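Local atomic coordinates of E2A dna-binding protein (Human adenovirus 5, PDB entry 2WB0), a protein that binds single-stranded DNA and, by forming multimers, unwinds the template without ATP during strand-displacement replication of the viral genome. Residues I158-A170 with G179-K191. Residues are numbered along the deposited sequence; the frame is centred on the assembly and turned at random.
Sequences ISNTDARCCVHDA and GKSCGMFFSEGAK. With ZN (zinc ion), chain B.
C166 and C182 meet through a shared zinc ion: each SG lies 2.3 Å from the metal, and C111 and H113 complete the site. C166 reaches it with SG anti to its backbone N (chi1 170°). Beside the site, S181 OG donates to the syn lone pair of D169 OD2 at 2.6 Å and accepts from G183 N, closing an ST turn; a water links the same OD2 to C166 N and M184 O, bridging the segments. Further along, R164 and F186 form an antiparallel hydrogen-bonded pair, the bond from F186 N to R164 O being the straighter at 166°. The F185 ring lies obliquely to R164 O, turns its edge to C165 CB, and brings CZ within 3.7 Å of A163 CB. At the helix start, D162 O accepts from G189 N, while D162 OD2 takes A190 N on its syn side, 29° out of the carboxylate plane. The R164 guanidinium is covered on one face by G189 CA, which sits over its centre 3.9 Å above the plane. The contact thus joins central strand 158-165 to edge strand 185-186 and the start of helix 189-206, with strand 118-124 along the other edge of 158-165 and F186 packed against strand 242-246.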
# COMPACT_ATOMS: atom_id res chain seq x y z
N ILE A 158 15.58 -16.51 18.04
CA ILE A 158 14.98 -17.12 16.84
C ILE A 158 15.97 -17.02 15.64
O ILE A 158 16.56 -15.96 15.41
CB ILE A 158 13.63 -16.39 16.46
CG1 ILE A 158 12.75 -16.16 17.71
CG2 ILE A 158 12.84 -17.14 15.39
CD1 ILE A 158 11.68 -15.03 17.54
N SER A 159 16.15 -18.11 14.88
CA SER A 159 17.05 -18.09 13.71
C SER A 159 16.26 -18.12 12.40
O SER A 159 15.69 -19.15 12.03
CB SER A 159 18.05 -19.26 13.73
OG SER A 159 19.06 -19.08 14.72
N ASN A 160 16.21 -17.00 11.69
CA ASN A 160 15.55 -17.01 10.39
C ASN A 160 16.64 -17.17 9.34
O ASN A 160 17.28 -16.16 8.98
CB ASN A 160 14.78 -15.69 10.14
CG ASN A 160 13.50 -15.58 10.95
OD1 ASN A 160 12.84 -16.55 11.24
ND2 ASN A 160 13.13 -14.35 11.26
N THR A 161 16.83 -18.38 8.82
CA THR A 161 17.90 -18.61 7.83
C THR A 161 17.45 -18.38 6.38
O THR A 161 18.19 -18.61 5.41
CB THR A 161 18.47 -20.06 7.92
OG1 THR A 161 17.41 -20.98 7.62
CG2 THR A 161 19.02 -20.31 9.31
N ASP A 162 16.22 -17.91 6.23
CA ASP A 162 15.66 -17.69 4.92
C ASP A 162 15.25 -16.21 4.71
O ASP A 162 14.31 -15.93 3.96
CB ASP A 162 14.45 -18.62 4.75
CG ASP A 162 13.88 -18.60 3.36
OD1 ASP A 162 14.68 -18.50 2.37
OD2 ASP A 162 12.63 -18.66 3.27
N ALA A 163 15.96 -15.27 5.36
CA ALA A 163 15.69 -13.83 5.15
C ALA A 163 16.23 -13.34 3.80
O ALA A 163 17.04 -14.03 3.14
CB ALA A 163 16.27 -13.00 6.30
N ARG A 164 15.71 -12.20 3.33
CA ARG A 164 16.03 -11.67 2.00
C ARG A 164 16.19 -10.20 2.21
O ARG A 164 15.33 -9.57 2.84
CB ARG A 164 14.84 -11.86 1.02
CG ARG A 164 14.43 -13.31 0.96
CD ARG A 164 15.42 -14.05 -0.01
NE ARG A 164 14.72 -15.21 -0.57
CZ ARG A 164 14.56 -16.30 0.14
NH1 ARG A 164 15.07 -16.28 1.35
NH2 ARG A 164 13.93 -17.39 -0.31
N CYS A 165 17.24 -9.64 1.63
CA CYS A 165 17.50 -8.21 1.65
C CYS A 165 17.62 -7.60 0.21
O CYS A 165 17.86 -8.32 -0.78
CB CYS A 165 18.79 -7.94 2.47
SG CYS A 165 20.35 -8.48 1.62
N CYS A 166 17.43 -6.29 0.11
CA CYS A 166 17.69 -5.53 -1.13
C CYS A 166 19.19 -5.79 -1.48
O CYS A 166 19.99 -5.88 -0.57
CB CYS A 166 17.50 -4.06 -0.82
SG CYS A 166 18.08 -3.00 -2.15
N VAL A 167 19.58 -5.94 -2.76
CA VAL A 167 21.02 -6.27 -3.00
C VAL A 167 21.98 -5.19 -2.47
O VAL A 167 23.12 -5.48 -2.05
CB VAL A 167 21.30 -6.60 -4.49
CG1 VAL A 167 21.05 -5.37 -5.37
CG2 VAL A 167 22.70 -7.15 -4.62
N HIS A 168 21.49 -3.95 -2.41
CA HIS A 168 22.31 -2.83 -1.95
C HIS A 168 22.56 -2.89 -0.46
O HIS A 168 23.46 -2.19 0.03
CB HIS A 168 21.63 -1.54 -2.33
CG HIS A 168 21.44 -1.41 -3.81
ND1 HIS A 168 22.39 -0.86 -4.64
CD2 HIS A 168 20.40 -1.78 -4.61
CE1 HIS A 168 21.95 -0.89 -5.89
NE2 HIS A 168 20.75 -1.44 -5.90
N ASP A 169 21.85 -3.77 0.21
CA ASP A 169 22.09 -4.06 1.63
C ASP A 169 22.88 -5.31 1.88
O ASP A 169 22.97 -5.73 3.04
CB ASP A 169 20.73 -4.11 2.37
CG ASP A 169 19.98 -2.75 2.27
OD1 ASP A 169 20.67 -1.67 2.19
OD2 ASP A 169 18.72 -2.75 2.27
N ALA A 170 23.46 -5.93 0.83
CA ALA A 170 23.95 -7.33 1.00
C ALA A 170 25.11 -7.45 2.02
O ALA A 170 25.27 -8.48 2.67
CB ALA A 170 24.33 -7.97 -0.37
N GLY A 179 22.27 3.53 2.61
CA GLY A 179 21.81 4.75 1.93
C GLY A 179 21.37 4.50 0.49
O GLY A 179 20.82 5.38 -0.16
N LYS A 180 21.59 3.30 -0.02
CA LYS A 180 21.13 2.98 -1.38
C LYS A 180 19.99 1.97 -1.37
O LYS A 180 19.55 1.53 -2.45
CB LYS A 180 22.28 2.41 -2.19
CG LYS A 180 23.37 3.49 -2.52
CD LYS A 180 24.52 2.84 -3.28
CE LYS A 180 25.64 3.89 -3.61
NZ LYS A 180 25.00 5.11 -4.20
N SER A 181 19.53 1.60 -0.18
CA SER A 181 18.44 0.61 -0.06
C SER A 181 17.13 1.14 -0.59
O SER A 181 16.93 2.35 -0.64
CB SER A 181 18.19 0.29 1.41
OG SER A 181 17.25 -0.77 1.52
N CYS A 182 16.23 0.21 -1.00
CA CYS A 182 14.82 0.55 -1.26
C CYS A 182 13.99 0.34 0.01
O CYS A 182 12.81 0.71 0.03
CB CYS A 182 14.23 -0.32 -2.42
SG CYS A 182 14.33 -2.07 -2.07
N GLY A 183 14.61 -0.21 1.07
CA GLY A 183 13.96 -0.39 2.37
C GLY A 183 13.18 -1.71 2.50
O GLY A 183 12.53 -1.95 3.51
N MET A 184 13.19 -2.54 1.47
CA MET A 184 12.49 -3.81 1.51
C MET A 184 13.40 -4.87 2.14
O MET A 184 14.61 -4.96 1.84
CB MET A 184 12.14 -4.22 0.08
CG MET A 184 11.10 -5.28 0.00
SD MET A 184 10.25 -5.32 -1.61
CE MET A 184 9.86 -3.72 -1.91
N PHE A 185 12.82 -5.67 3.02
CA PHE A 185 13.50 -6.77 3.73
C PHE A 185 12.43 -7.75 4.19
O PHE A 185 11.35 -7.33 4.71
CB PHE A 185 14.24 -6.24 4.96
CG PHE A 185 14.83 -7.32 5.79
CD1 PHE A 185 16.01 -7.93 5.39
CD2 PHE A 185 14.12 -7.83 6.90
CE1 PHE A 185 16.58 -8.98 6.13
CE2 PHE A 185 14.71 -8.87 7.67
CZ PHE A 185 15.91 -9.44 7.27
N PHE A 186 12.69 -9.03 4.00
CA PHE A 186 11.80 -10.07 4.51
C PHE A 186 12.54 -10.97 5.48
O PHE A 186 13.59 -11.54 5.14
CB PHE A 186 11.20 -10.86 3.34
CG PHE A 186 10.46 -9.99 2.35
CD1 PHE A 186 9.29 -9.30 2.76
CD2 PHE A 186 10.88 -9.89 1.04
CE1 PHE A 186 8.57 -8.50 1.88
CE2 PHE A 186 10.17 -9.07 0.12
CZ PHE A 186 9.05 -8.35 0.54
N SER A 187 12.04 -11.04 6.72
CA SER A 187 12.62 -11.96 7.72
C SER A 187 12.37 -13.36 7.24
O SER A 187 13.17 -14.28 7.45
CB SER A 187 11.89 -11.82 9.05
OG SER A 187 12.67 -11.00 9.85
N GLU A 188 11.26 -13.52 6.52
CA GLU A 188 10.97 -14.85 6.02
C GLU A 188 10.56 -14.90 4.55
O GLU A 188 9.42 -14.62 4.19
CB GLU A 188 10.01 -15.64 6.98
CG GLU A 188 8.84 -14.84 7.50
CD GLU A 188 8.49 -15.07 9.00
OE1 GLU A 188 8.14 -14.02 9.62
OE2 GLU A 188 8.52 -16.24 9.54
N GLY A 189 11.51 -15.30 3.71
CA GLY A 189 11.38 -15.17 2.26
C GLY A 189 10.31 -16.11 1.74
O GLY A 189 9.56 -15.76 0.84
N ALA A 190 10.25 -17.32 2.30
CA ALA A 190 9.20 -18.23 1.88
C ALA A 190 7.80 -17.67 2.14
O ALA A 190 6.90 -17.78 1.31
CB ALA A 190 9.40 -19.65 2.54
N LYS A 191 7.59 -17.13 3.34
CA LYS A 191 6.32 -16.51 3.67
C LYS A 191 6.03 -15.28 2.73
O LYS A 191 4.87 -15.05 2.37
CB LYS A 191 6.34 -16.00 5.13
CG LYS A 191 4.97 -15.48 5.53
CD LYS A 191 4.72 -15.71 6.99
CE LYS A 191 5.06 -14.59 7.86
NZ LYS A 191 5.19 -15.30 9.20
ZN ZN B . 16.12 -2.75 -3.42
O HOH W 1 13.83 -17.02 7.46
O HOH W 2 17.20 -5.01 2.66